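Local coordinates for N-carbamoylsarcosine amidase related protein (Thermoplasma acidophilum, PDB 3EEF), which binds a zinc ion and is probably an amidase, a hydrolase of the isochorismatase-like cysteine hydrolase family, at residues 57-60 with 64-67; 13-18 with 116-121. One frame throughout, in Å; residues are numbered along the deposited sequence.

Interaction 1 of 2, residues 57-60 with 64-67; sequences PEIR and RHSM. With ZN (zinc ion), chain C.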
# COMPACT_ATOMS: atom_id res chain seq x y z
N PRO A 57 9.62 -6.37 -12.06
CA PRO A 57 10.63 -5.30 -12.18
C PRO A 57 12.05 -5.78 -12.00
O PRO A 57 12.95 -5.33 -12.72
CB PRO A 57 10.28 -4.36 -11.03
CG PRO A 57 8.80 -4.61 -10.79
CD PRO A 57 8.59 -6.05 -11.06
N GLU A 58 12.27 -6.70 -11.07
CA GLU A 58 13.64 -7.10 -10.75
C GLU A 58 14.26 -8.12 -11.73
O GLU A 58 15.46 -8.42 -11.61
CB GLU A 58 13.71 -7.62 -9.32
CG GLU A 58 13.38 -9.07 -9.20
CD GLU A 58 13.29 -9.51 -7.76
OE1 GLU A 58 14.02 -10.44 -7.42
OE2 GLU A 58 12.49 -8.92 -6.99
N ILE A 59 13.48 -8.64 -12.68
CA ILE A 59 13.97 -9.60 -13.67
C ILE A 59 14.98 -8.99 -14.65
O ILE A 59 15.99 -9.64 -15.00
CB ILE A 59 12.81 -10.26 -14.43
CG1 ILE A 59 11.95 -11.07 -13.46
CG2 ILE A 59 13.34 -11.16 -15.53
CD1 ILE A 59 12.72 -12.11 -12.60
N ARG A 60 14.73 -7.75 -15.05
CA ARG A 60 15.71 -6.93 -15.76
C ARG A 60 17.07 -6.91 -15.01
O ARG A 60 18.12 -6.95 -15.63
CB ARG A 60 15.17 -5.50 -15.90
N ARG A 64 15.97 -14.30 -15.05
CA ARG A 64 15.00 -15.20 -14.47
C ARG A 64 15.57 -15.95 -13.27
O ARG A 64 16.70 -16.42 -13.28
CB ARG A 64 14.46 -16.18 -15.51
CG ARG A 64 13.46 -15.53 -16.43
CD ARG A 64 13.41 -16.20 -17.77
NE ARG A 64 12.33 -17.18 -17.87
CZ ARG A 64 11.22 -17.04 -18.60
NH1 ARG A 64 10.97 -15.95 -19.32
NH2 ARG A 64 10.34 -18.03 -18.60
N HIS A 65 14.77 -16.03 -12.21
CA HIS A 65 15.13 -16.79 -11.01
C HIS A 65 13.84 -17.00 -10.21
O HIS A 65 12.95 -16.14 -10.23
CB HIS A 65 16.22 -16.06 -10.20
CG HIS A 65 15.76 -14.77 -9.57
ND1 HIS A 65 15.69 -13.58 -10.26
CD2 HIS A 65 15.29 -14.50 -8.32
CE1 HIS A 65 15.22 -12.63 -9.46
NE2 HIS A 65 14.95 -13.17 -8.28
N SER A 66 13.75 -18.14 -9.53
CA SER A 66 12.62 -18.45 -8.67
C SER A 66 11.31 -18.04 -9.36
O SER A 66 10.51 -17.20 -8.85
CB SER A 66 12.79 -17.74 -7.30
OG SER A 66 11.91 -18.28 -6.31
N MSE A 67 11.12 -18.64 -10.53
CA MSE A 67 9.98 -18.35 -11.38
C MSE A 67 8.73 -19.07 -10.87
O MSE A 67 8.82 -20.15 -10.28
CB MSE A 67 10.28 -18.76 -12.82
CG MSE A 67 11.49 -18.05 -13.40
SE MSE A 67 11.29 -16.09 -13.35
CE MSE A 67 10.02 -15.89 -14.84
ZN ZN C . 13.61 -12.29 -6.78
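Glu58 and His65 meet at a zinc ion that each binds through one side-chain atom: Glu58 OE1 lies 2.0 Å from the zinc and His65 NE2 2.2 Å. The side chains cross at about a right angle, yet their flat ends are only moderately turned, carboxylate and imidazole planes standing 28° apart. Glu58 OE1 comes to the edge of the His65 ring, in its plane, and approaches NE2 to 3.0 Å; the shared metal, not a hydrogen bond, holds this pair together. The second carboxylate oxygen, Glu58 OE2, stays 3.6 Å from the zinc, so the carboxylate binds through one oxygen. With His65 CG between the backbone N and the carbonyl carbon (chi1 67°), the ring swings toward Glu58 and the zinc; its other nitrogen, ND1, next to CG, is hydrogen-bonded to Gly63 O, which fixes the ring's rotation and leaves NE2 for the metal. Ile59 packs beside this site: its CD1 reaches His65 CE1 at 4.0 Å and the selenium of Met67, a selenomethionine, at 4.3 Å, while its CG2 branch faces the backbone N of Arg64. Asp50, at the end of strand 45-50, and His52 complete the zinc site. Helix 59-62 lies between the two ligands in sequence, Trp62 on it meets the ring of His65, and helix 12-15 packs against the same residue.

Interaction 2 of 2, residues 13-18 with 116-121; sequences EFIHGR and IGLDAD
This is a small, buried apolar contact in the parallel alpha/beta fold of the isochorismatase family, where short helix 12-15, following strand 3-8, meets the loop leaving the neighbouring strand 112-116. One residue of the loop does all the touching. Leu118 points toward the helix and extends its CD1 methyl, anti to CA (chi2 -177°), to touch two side chains: CD1 lies 3.5 Å from Phe14 CB and 3.6 Å from Ile15 CD1. It approaches the Phe14 ring obliquely. Ile15 crosses Leu118 at a slant and also packs on Ala24 and Val28 of helix 22-40, and Leu118 also touches Ala146 of strand 145-146, which ties the contact into the core. The chain turns a corner at Gly117, whose backbone angles call for glycine, and the peptide bond between Leu118 and Asp119 is cis, consistent with the cis peptide found near the active site in this family. Just past it, Asp119 starts an Asx turn leading into helix 123-133: its OD1 accepts the N-H of Asp121 through the anti lone pair at 3.2 Å.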
# COMPACT_ATOMS: atom_id res chain seq x y z
N GLU A 13 16.20 -23.00 -5.74
CA GLU A 13 17.20 -22.39 -6.60
C GLU A 13 18.29 -21.70 -5.82
O GLU A 13 19.40 -21.62 -6.32
CB GLU A 13 16.56 -21.42 -7.58
CG GLU A 13 17.55 -20.71 -8.52
CD GLU A 13 16.86 -20.05 -9.68
OE1 GLU A 13 15.62 -20.14 -9.76
OE2 GLU A 13 17.56 -19.44 -10.51
N PHE A 14 17.99 -21.20 -4.62
CA PHE A 14 19.02 -20.52 -3.82
C PHE A 14 19.77 -21.44 -2.86
O PHE A 14 20.81 -21.04 -2.32
CB PHE A 14 18.43 -19.33 -3.05
CG PHE A 14 17.96 -18.18 -3.92
CD1 PHE A 14 18.85 -17.51 -4.74
CD2 PHE A 14 16.65 -17.74 -3.88
CE1 PHE A 14 18.42 -16.44 -5.53
CE2 PHE A 14 16.21 -16.67 -4.65
CZ PHE A 14 17.10 -16.02 -5.48
N ILE A 15 19.26 -22.66 -2.64
CA ILE A 15 19.82 -23.62 -1.68
C ILE A 15 20.40 -24.83 -2.40
O ILE A 15 21.53 -25.23 -2.13
CB ILE A 15 18.74 -24.14 -0.68
CG1 ILE A 15 18.17 -23.01 0.19
CG2 ILE A 15 19.33 -25.20 0.26
CD1 ILE A 15 19.21 -22.31 1.06
N HIS A 16 19.62 -25.40 -3.31
CA HIS A 16 19.99 -26.64 -4.01
C HIS A 16 20.38 -26.44 -5.46
O HIS A 16 21.12 -27.25 -5.98
CB HIS A 16 18.86 -27.69 -3.95
CG HIS A 16 18.62 -28.22 -2.57
ND1 HIS A 16 19.63 -28.76 -1.80
CD2 HIS A 16 17.50 -28.27 -1.81
CE1 HIS A 16 19.14 -29.13 -0.63
NE2 HIS A 16 17.84 -28.85 -0.61
N GLY A 17 19.89 -25.39 -6.12
CA GLY A 17 20.01 -25.29 -7.58
C GLY A 17 20.93 -24.21 -8.12
O GLY A 17 22.02 -24.02 -7.63
N ARG A 18 20.46 -23.49 -9.12
CA ARG A 18 21.31 -22.68 -9.99
C ARG A 18 22.12 -21.60 -9.23
O ARG A 18 23.26 -21.30 -9.60
CB ARG A 18 20.44 -22.08 -11.10
CG ARG A 18 21.18 -21.31 -12.17
CD ARG A 18 20.22 -20.80 -13.25
NE ARG A 18 19.51 -19.60 -12.81
CZ ARG A 18 20.06 -18.38 -12.71
NH1 ARG A 18 21.34 -18.19 -12.99
NH2 ARG A 18 19.32 -17.35 -12.30
N ILE A 116 14.16 -15.04 9.27
CA ILE A 116 15.23 -15.91 8.84
C ILE A 116 15.15 -16.10 7.32
O ILE A 116 14.11 -15.81 6.70
CB ILE A 116 15.13 -17.28 9.57
CG1 ILE A 116 13.93 -18.09 9.10
CG2 ILE A 116 15.07 -17.08 11.09
CD1 ILE A 116 13.86 -19.48 9.77
N GLY A 117 16.25 -16.57 6.73
CA GLY A 117 16.28 -16.94 5.30
C GLY A 117 17.27 -16.15 4.46
O GLY A 117 18.26 -15.64 4.96
N LEU A 118 16.94 -16.00 3.18
CA LEU A 118 17.84 -15.48 2.15
C LEU A 118 17.37 -14.15 1.58
O LEU A 118 16.25 -14.05 1.07
CB LEU A 118 17.91 -16.50 0.99
CG LEU A 118 18.27 -17.86 1.52
CD1 LEU A 118 18.42 -18.83 0.40
CD2 LEU A 118 19.53 -17.78 2.46
N ASP A 119 18.20 -13.11 1.67
CA ASP A 119 19.43 -13.07 2.47
C ASP A 119 19.53 -11.74 3.17
O ASP A 119 18.75 -10.82 2.90
CB ASP A 119 20.67 -13.34 1.61
CG ASP A 119 20.71 -12.51 0.36
OD1 ASP A 119 20.71 -11.27 0.50
OD2 ASP A 119 20.77 -13.09 -0.75
N ALA A 120 20.53 -11.63 4.04
CA ALA A 120 20.78 -10.43 4.84
C ALA A 120 20.97 -9.09 4.06
O ALA A 120 20.80 -7.99 4.61
CB ALA A 120 22.03 -10.70 5.74
N ASP A 121 21.36 -9.19 2.80
CA ASP A 121 21.62 -8.01 1.98
C ASP A 121 20.42 -7.52 1.21
O ASP A 121 20.29 -6.31 0.96
CB ASP A 121 22.71 -8.34 0.96
CG ASP A 121 24.06 -8.06 1.48
OD1 ASP A 121 24.19 -7.82 2.71
OD2 ASP A 121 25.00 -8.06 0.66

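Overall arrangement
Along the chain, interaction 1 is nested inside interaction 2: 13-18 comes first, then 57-60 and 64-67, and finally 116-121. Their centres are about 14 Å apart, and both use segments that follow the ends of strands in the same parallel sheet, 3-8, 45-50 and 112-116 being side by side in it. The two contacts join directly through helix 12-15. Glu13 OE1 lies 2.7 Å from Ser66 N, a probable hydrogen bond, and Phe14 CZ is 3.7 Å from His65 CD2. Residues 13-18 therefore touch both the zinc-binding loop and the loop before helix 123-133, all within the one isochorismatase-type domain.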